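Local coordinates for protein putative dioxygenase (1H-3-hydroxy-4-oxoquinaldine 2,4-dioxygenase) (Mycobacteroides abscessus, PDB 6RA2) that cleaves the ring of the Pseudomonas quorum-sensing signal 2-heptyl-3-hydroxy-4(1H)-quinolone with dioxygen, giving N-octanoylanthranilate and carbon monoxide, at residues F14-H19 against A48-R53; E73-T78 against L103-R108. One frame throughout, in Å; residues are numbered along the deposited sequence.

Both contacts belong to the alpha/beta-hydrolase fold of this single-chain enzyme, and both segments of contact 1 precede those of contact 2. Contact 1 pairs strands 10-17 and 51-54, neighbours in the mixed eight-stranded sheet, where its antiparallel beginning meets its parallel part. A connection without helix or strand leads from strand 51-54 to helix 71-84, which contact 2 joins to helix 98-109 over strand 24-28 of the same sheet. The centres are about 19 Å apart and the nearest atoms about 7 Å, without touching. Contact 1 thus ties leading strands to the sheet and contact 2 joins helices lying on it, the Glu104 side chain about 12 Å from that of His97, which probably binds substrate.

Contact 1: F14-H19 against A48-R53; sequences FDDQGH and AQRTVR
Arg50 reaches across to Asp16 on a fully extended chain, with CG anti to the backbone N (chi1 -180°), and meets the carboxylate side-on with two nitrogens, one for each oxygen. NE approaches Asp16 OD1 on its syn side at 3.1 Å in a nearly straight bond (170°), while NH2 comes to Asp16 OD2 from above the carboxylate plane at 2.9 Å. The two flat groups are turned 24° apart, and the paired bonds restrict the rotation of both. Nearer its root, Arg50 CG lies 3.3 Å from Gly18 O, so the aliphatic part of the chain covers the backbone where the strand ends. Thr51 and Gln17 form a hydrogen-bonded antiparallel pair: Thr51 N donates to Gln17 O at 2.7 Å, and Gln17 N returns a bond to Thr51 O at 3.0 Å. Val52 faces Asp16 as a non-hydrogen-bonded pair, its CA-H directed at Asp15 O. Arg53 and Asp15 restore the hydrogen-bonded pairing with two 2.9 Å bonds, Asp15 N to Arg53 O and Arg53 N to Asp15 O. A bend of the Arg53 chain at chi3 turns its end toward Asp15, whose OD2 meets NE and NH2 in a salt bridge; the NE bond is weak and the NH2 approach implausibly short, so its exact geometry is doubtful. Asp15 OD2 also accepts Gln17 NE2, while Gln17 OE1 bonds Arg46 and Arg53 NH1 pairs with Asp39. With strand 24-28 parallel on the far side of 51-54, this antiparallel ladder joins the leading strands to the parallel core of an alpha/beta-hydrolase sheet.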
loop_
_atom_site.group_PDB
_atom_site.type_symbol
_atom_site.label_atom_id
_atom_site.label_comp_id
_atom_site.label_asym_id
_atom_site.label_seq_id
_atom_site.Cartn_x
_atom_site.Cartn_y
_atom_site.Cartn_z
ATOM N N PHE A 14 -6.962 -4.418 13.008
ATOM C CA PHE A 14 -5.535 -4.143 13.062
ATOM C C PHE A 14 -4.842 -5.194 13.914
ATOM O O PHE A 14 -5.478 -6.031 14.564
ATOM C CB PHE A 14 -5.246 -2.751 13.634
ATOM C CG PHE A 14 -5.580 -2.622 15.083
ATOM C CD1 PHE A 14 -6.901 -2.408 15.485
ATOM C CD2 PHE A 14 -4.595 -2.766 16.055
ATOM C CE1 PHE A 14 -7.227 -2.296 16.823
ATOM C CE2 PHE A 14 -4.912 -2.652 17.395
ATOM C CZ PHE A 14 -6.231 -2.416 17.780
ATOM N N ASP A 15 -3.518 -5.081 13.931
ATOM C CA ASP A 15 -2.572 -5.939 14.626
ATOM C C ASP A 15 -1.515 -5.055 15.280
ATOM O O ASP A 15 -0.997 -4.141 14.638
ATOM C CB ASP A 15 -1.899 -6.892 13.627
ATOM C CG ASP A 15 -1.643 -8.228 14.209
ATOM O OD1 ASP A 15 -2.026 -8.402 15.386
ATOM O OD2 ASP A 15 -1.064 -9.094 13.514
ATOM N N ASP A 16 -1.172 -5.326 16.537
ATOM C CA ASP A 16 -0.194 -4.529 17.279
ATOM C C ASP A 16 0.808 -5.474 17.944
ATOM O O ASP A 16 0.465 -6.168 18.909
ATOM C CB ASP A 16 -0.890 -3.633 18.310
ATOM C CG ASP A 16 0.082 -2.726 19.066
ATOM O OD1 ASP A 16 1.240 -2.604 18.624
ATOM O OD2 ASP A 16 -0.307 -2.138 20.109
ATOM N N GLN A 17 2.044 -5.487 17.442
ATOM C CA GLN A 17 3.089 -6.399 17.897
ATOM C C GLN A 17 4.416 -5.659 18.028
ATOM O O GLN A 17 4.780 -4.868 17.150
ATOM C CB GLN A 17 3.272 -7.588 16.932
ATOM C CG GLN A 17 2.009 -8.367 16.632
ATOM C CD GLN A 17 2.272 -9.691 15.935
ATOM O OE1 GLN A 17 3.222 -10.407 16.257
ATOM N NE2 GLN A 17 1.423 -10.028 14.970
ATOM N N GLY A 18 5.144 -5.934 19.114
ATOM C CA GLY A 18 6.482 -5.424 19.326
ATOM C C GLY A 18 6.520 -4.226 20.265
ATOM O O GLY A 18 5.558 -3.463 20.401
ATOM N N HIS A 19 7.681 -4.054 20.920
ATOM C CA HIS A 19 7.847 -2.964 21.878
ATOM C C HIS A 19 9.186 -2.237 21.756
ATOM O O HIS A 19 9.491 -1.399 22.612
ATOM C CB HIS A 19 7.667 -3.484 23.322
ATOM C CG HIS A 19 6.240 -3.754 23.703
ATOM N ND1 HIS A 19 5.393 -2.770 24.170
ATOM C CD2 HIS A 19 5.515 -4.899 23.697
ATOM C CE1 HIS A 19 4.208 -3.295 24.432
ATOM N NE2 HIS A 19 4.256 -4.586 24.156
ATOM N N ALA A 48 12.225 -5.751 14.740
ATOM C CA ALA A 48 12.921 -4.478 14.596
ATOM C C ALA A 48 12.241 -3.347 15.354
ATOM O O ALA A 48 12.916 -2.541 16.004
ATOM C CB ALA A 48 13.024 -4.110 13.112
ATOM N N GLN A 49 10.914 -3.245 15.251
ATOM C CA GLN A 49 10.183 -2.108 15.802
ATOM C C GLN A 49 8.789 -2.560 16.207
ATOM O O GLN A 49 8.300 -3.598 15.762
ATOM C CB GLN A 49 10.048 -0.944 14.790
ATOM C CG GLN A 49 11.330 -0.501 14.097
ATOM C CD GLN A 49 12.310 0.191 15.047
ATOM O OE1 GLN A 49 11.907 0.782 16.053
ATOM N NE2 GLN A 49 13.600 0.118 14.726
ATOM N N ARG A 50 8.139 -1.762 17.042
ATOM C CA ARG A 50 6.704 -1.929 17.186
ATOM C C ARG A 50 6.073 -1.823 15.803
ATOM O O ARG A 50 6.385 -0.907 15.037
ATOM C CB ARG A 50 6.124 -0.887 18.136
ATOM C CG ARG A 50 4.610 -1.013 18.343
ATOM C CD ARG A 50 4.070 0.183 19.119
ATOM N NE ARG A 50 2.655 0.029 19.400
ATOM C CZ ARG A 50 1.925 0.888 20.095
ATOM N NH1 ARG A 50 2.468 1.994 20.588
ATOM N NH2 ARG A 50 0.641 0.630 20.299
ATOM N N THR A 51 5.230 -2.800 15.468
ATOM C CA THR A 51 4.640 -2.953 14.145
ATOM C C THR A 51 3.127 -3.030 14.283
ATOM O O THR A 51 2.605 -3.866 15.032
ATOM C CB THR A 51 5.169 -4.207 13.448
ATOM O OG1 THR A 51 6.556 -4.027 13.141
ATOM C CG2 THR A 51 4.378 -4.515 12.165
ATOM N N VAL A 52 2.432 -2.148 13.575
ATOM C CA VAL A 52 0.976 -2.084 13.569
ATOM C C VAL A 52 0.536 -2.355 12.139
ATOM O O VAL A 52 0.816 -1.549 11.241
ATOM C CB VAL A 52 0.456 -0.730 14.067
ATOM C CG1 VAL A 52 -1.049 -0.671 13.982
ATOM C CG2 VAL A 52 0.897 -0.476 15.490
ATOM N N ARG A 53 -0.088 -3.508 11.912
ATOM C CA ARG A 53 -0.698 -3.833 10.625
ATOM C C ARG A 53 -2.138 -3.331 10.604
ATOM O O ARG A 53 -2.919 -3.630 11.511
ATOM C CB ARG A 53 -0.655 -5.336 10.379
ATOM C CG ARG A 53 0.739 -5.906 10.383
ATOM C CD ARG A 53 0.722 -7.311 9.844
ATOM N NE ARG A 53 0.112 -8.215 10.810
ATOM C CZ ARG A 53 -0.276 -9.451 10.536
ATOM N NH1 ARG A 53 -0.133 -9.940 9.309
ATOM N NH2 ARG A 53 -0.809 -10.199 11.494
#

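Contact 2: E73-T78 against L103-R108; sequences EMAADT and LEIADR
Ala75 is the small residue at which the two helices meet: its CB lies 3.7 Å from Ile105 CG1 and also 3.7 Å from Glu104 CG. Ile105 sends CG1 anti to its carbonyl carbon (chi1 -72°), and the outstretched CD1 passes Ala75 CA to end beside the Thr78 hydroxyl, a tight approach of 3.0 Å between Ile105 CD1 and Thr78 OG1. That hydroxyl sits between its own backbone N and carbonyl carbon (chi1 87°), which turns it back for a weak hydrogen bond to Ala75 O. At the outer margin Arg108 NE donates to the anti lone pair of Glu104 OE2 at 2.8 Å, with the oxygen near the guanidinium plane. This salt bridge within one helix helps to fix the orientation of the guanidinium, with Ala75 CB over one of its faces and Arg108 NH1 3.8 Å from Ala76 CB. The axes of segments 73-78 and 103-108 cross at -60°, 9.0 Å apart at closest. Beneath the crossing, Thr78 and Ile105 both rest on Leu28 of strand 24-28; Ile79 of helix 71-84 extends the contact to Ile105 and Arg108, while Ile71 of the same helix touches Glu104.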
loop_
_atom_site.group_PDB
_atom_site.type_symbol
_atom_site.label_atom_id
_atom_site.label_comp_id
_atom_site.label_asym_id
_atom_site.label_seq_id
_atom_site.Cartn_x
_atom_site.Cartn_y
_atom_site.Cartn_z
ATOM N N GLU A 73 -10.486 8.899 3.342
ATOM C CA GLU A 73 -10.985 8.132 4.483
ATOM C C GLU A 73 -9.958 7.107 4.948
ATOM O O GLU A 73 -9.726 6.966 6.151
ATOM C CB GLU A 73 -12.314 7.437 4.133
ATOM C CG GLU A 73 -13.520 8.381 4.079
ATOM C CD GLU A 73 -13.520 9.271 2.821
ATOM O OE1 GLU A 73 -13.105 8.780 1.738
ATOM O OE2 GLU A 73 -13.930 10.456 2.921
ATOM N N MET A 74 -9.338 6.386 4.012
ATOM C CA MET A 74 -8.236 5.501 4.359
ATOM C C MET A 74 -7.215 6.220 5.232
ATOM O O MET A 74 -6.813 5.708 6.276
ATOM C CB MET A 74 -7.584 4.963 3.086
ATOM C CG MET A 74 -8.465 3.969 2.344
ATOM S SD MET A 74 -8.142 3.903 0.562
ATOM C CE MET A 74 -7.516 2.245 0.386
ATOM N N ALA A 75 -6.828 7.434 4.844
ATOM C CA ALA A 75 -5.858 8.188 5.626
ATOM C C ALA A 75 -6.408 8.567 6.995
ATOM O O ALA A 75 -5.737 8.364 8.015
ATOM C CB ALA A 75 -5.429 9.443 4.858
ATOM N N ALA A 76 -7.616 9.138 7.043
ATOM C CA ALA A 76 -8.158 9.615 8.317
ATOM C C ALA A 76 -8.408 8.458 9.276
ATOM O O ALA A 76 -8.252 8.606 10.497
ATOM C CB ALA A 76 -9.450 10.409 8.091
ATOM N N ASP A 77 -8.802 7.296 8.744
ATOM C CA ASP A 77 -9.023 6.122 9.589
ATOM C C ASP A 77 -7.721 5.662 10.244
ATOM O O ASP A 77 -7.657 5.491 11.470
ATOM C CB ASP A 77 -9.623 4.974 8.773
ATOM C CG ASP A 77 -11.027 5.265 8.280
ATOM O OD1 ASP A 77 -11.449 4.604 7.298
ATOM O OD2 ASP A 77 -11.702 6.150 8.863
ATOM N N THR A 78 -6.667 5.449 9.437
ATOM C CA THR A 78 -5.426 4.941 10.008
ATOM C C THR A 78 -4.793 5.952 10.946
ATOM O O THR A 78 -4.211 5.562 11.961
ATOM C CB THR A 78 -4.410 4.546 8.933
ATOM O OG1 THR A 78 -3.642 5.690 8.567
ATOM C CG2 THR A 78 -5.063 3.957 7.724
ATOM N N LEU A 103 0.856 8.384 1.217
ATOM C CA LEU A 103 1.329 9.736 0.933
ATOM C C LEU A 103 0.394 10.781 1.521
ATOM O O LEU A 103 0.845 11.819 2.029
ATOM C CB LEU A 103 1.493 9.928 -0.578
ATOM C CG LEU A 103 2.606 9.014 -1.107
ATOM C CD1 LEU A 103 2.658 8.955 -2.622
ATOM C CD2 LEU A 103 3.939 9.469 -0.527
ATOM N N GLU A 104 -0.913 10.528 1.461
ATOM C CA GLU A 104 -1.848 11.454 2.080
ATOM C C GLU A 104 -1.583 11.555 3.573
ATOM O O GLU A 104 -1.636 12.649 4.152
ATOM C CB GLU A 104 -3.288 11.010 1.797
ATOM C CG GLU A 104 -4.362 11.933 2.387
ATOM C CD GLU A 104 -4.314 13.339 1.811
ATOM O OE1 GLU A 104 -3.950 13.481 0.616
ATOM O OE2 GLU A 104 -4.635 14.301 2.554
ATOM N N ILE A 105 -1.274 10.420 4.209
ATOM C CA ILE A 105 -0.937 10.408 5.631
ATOM C C ILE A 105 0.354 11.174 5.884
ATOM O O ILE A 105 0.447 11.964 6.839
ATOM C CB ILE A 105 -0.830 8.959 6.143
ATOM C CG1 ILE A 105 -2.214 8.303 6.233
ATOM C CG2 ILE A 105 -0.091 8.932 7.483
ATOM C CD1 ILE A 105 -2.182 6.781 6.122
ATOM N N ALA A 106 1.379 10.939 5.050
ATOM C CA ALA A 106 2.627 11.686 5.195
ATOM C C ALA A 106 2.378 13.178 5.067
ATOM O O ALA A 106 2.878 13.975 5.870
ATOM C CB ALA A 106 3.649 11.218 4.154
ATOM N N ASP A 107 1.554 13.566 4.093
ATOM C CA ASP A 107 1.289 14.976 3.856
ATOM C C ASP A 107 0.530 15.623 5.002
ATOM O O ASP A 107 0.712 16.818 5.265
ATOM C CB ASP A 107 0.499 15.139 2.570
ATOM C CG ASP A 107 0.499 16.559 2.084
ATOM O OD1 ASP A 107 1.479 17.273 2.400
ATOM O OD2 ASP A 107 -0.477 16.949 1.403
ATOM N N ARG A 108 -0.324 14.869 5.688
ATOM C CA ARG A 108 -1.167 15.469 6.712
ATOM C C ARG A 108 -0.426 15.719 8.020
ATOM O O ARG A 108 -0.735 16.683 8.725
ATOM C CB ARG A 108 -2.385 14.575 6.960
ATOM C CG ARG A 108 -3.396 14.585 5.820
ATOM C CD ARG A 108 -4.679 13.903 6.237
ATOM N NE ARG A 108 -5.641 13.894 5.143
ATOM C CZ ARG A 108 -6.910 13.525 5.266
ATOM N NH1 ARG A 108 -7.373 13.124 6.447
ATOM N NH2 ARG A 108 -7.709 13.550 4.207
#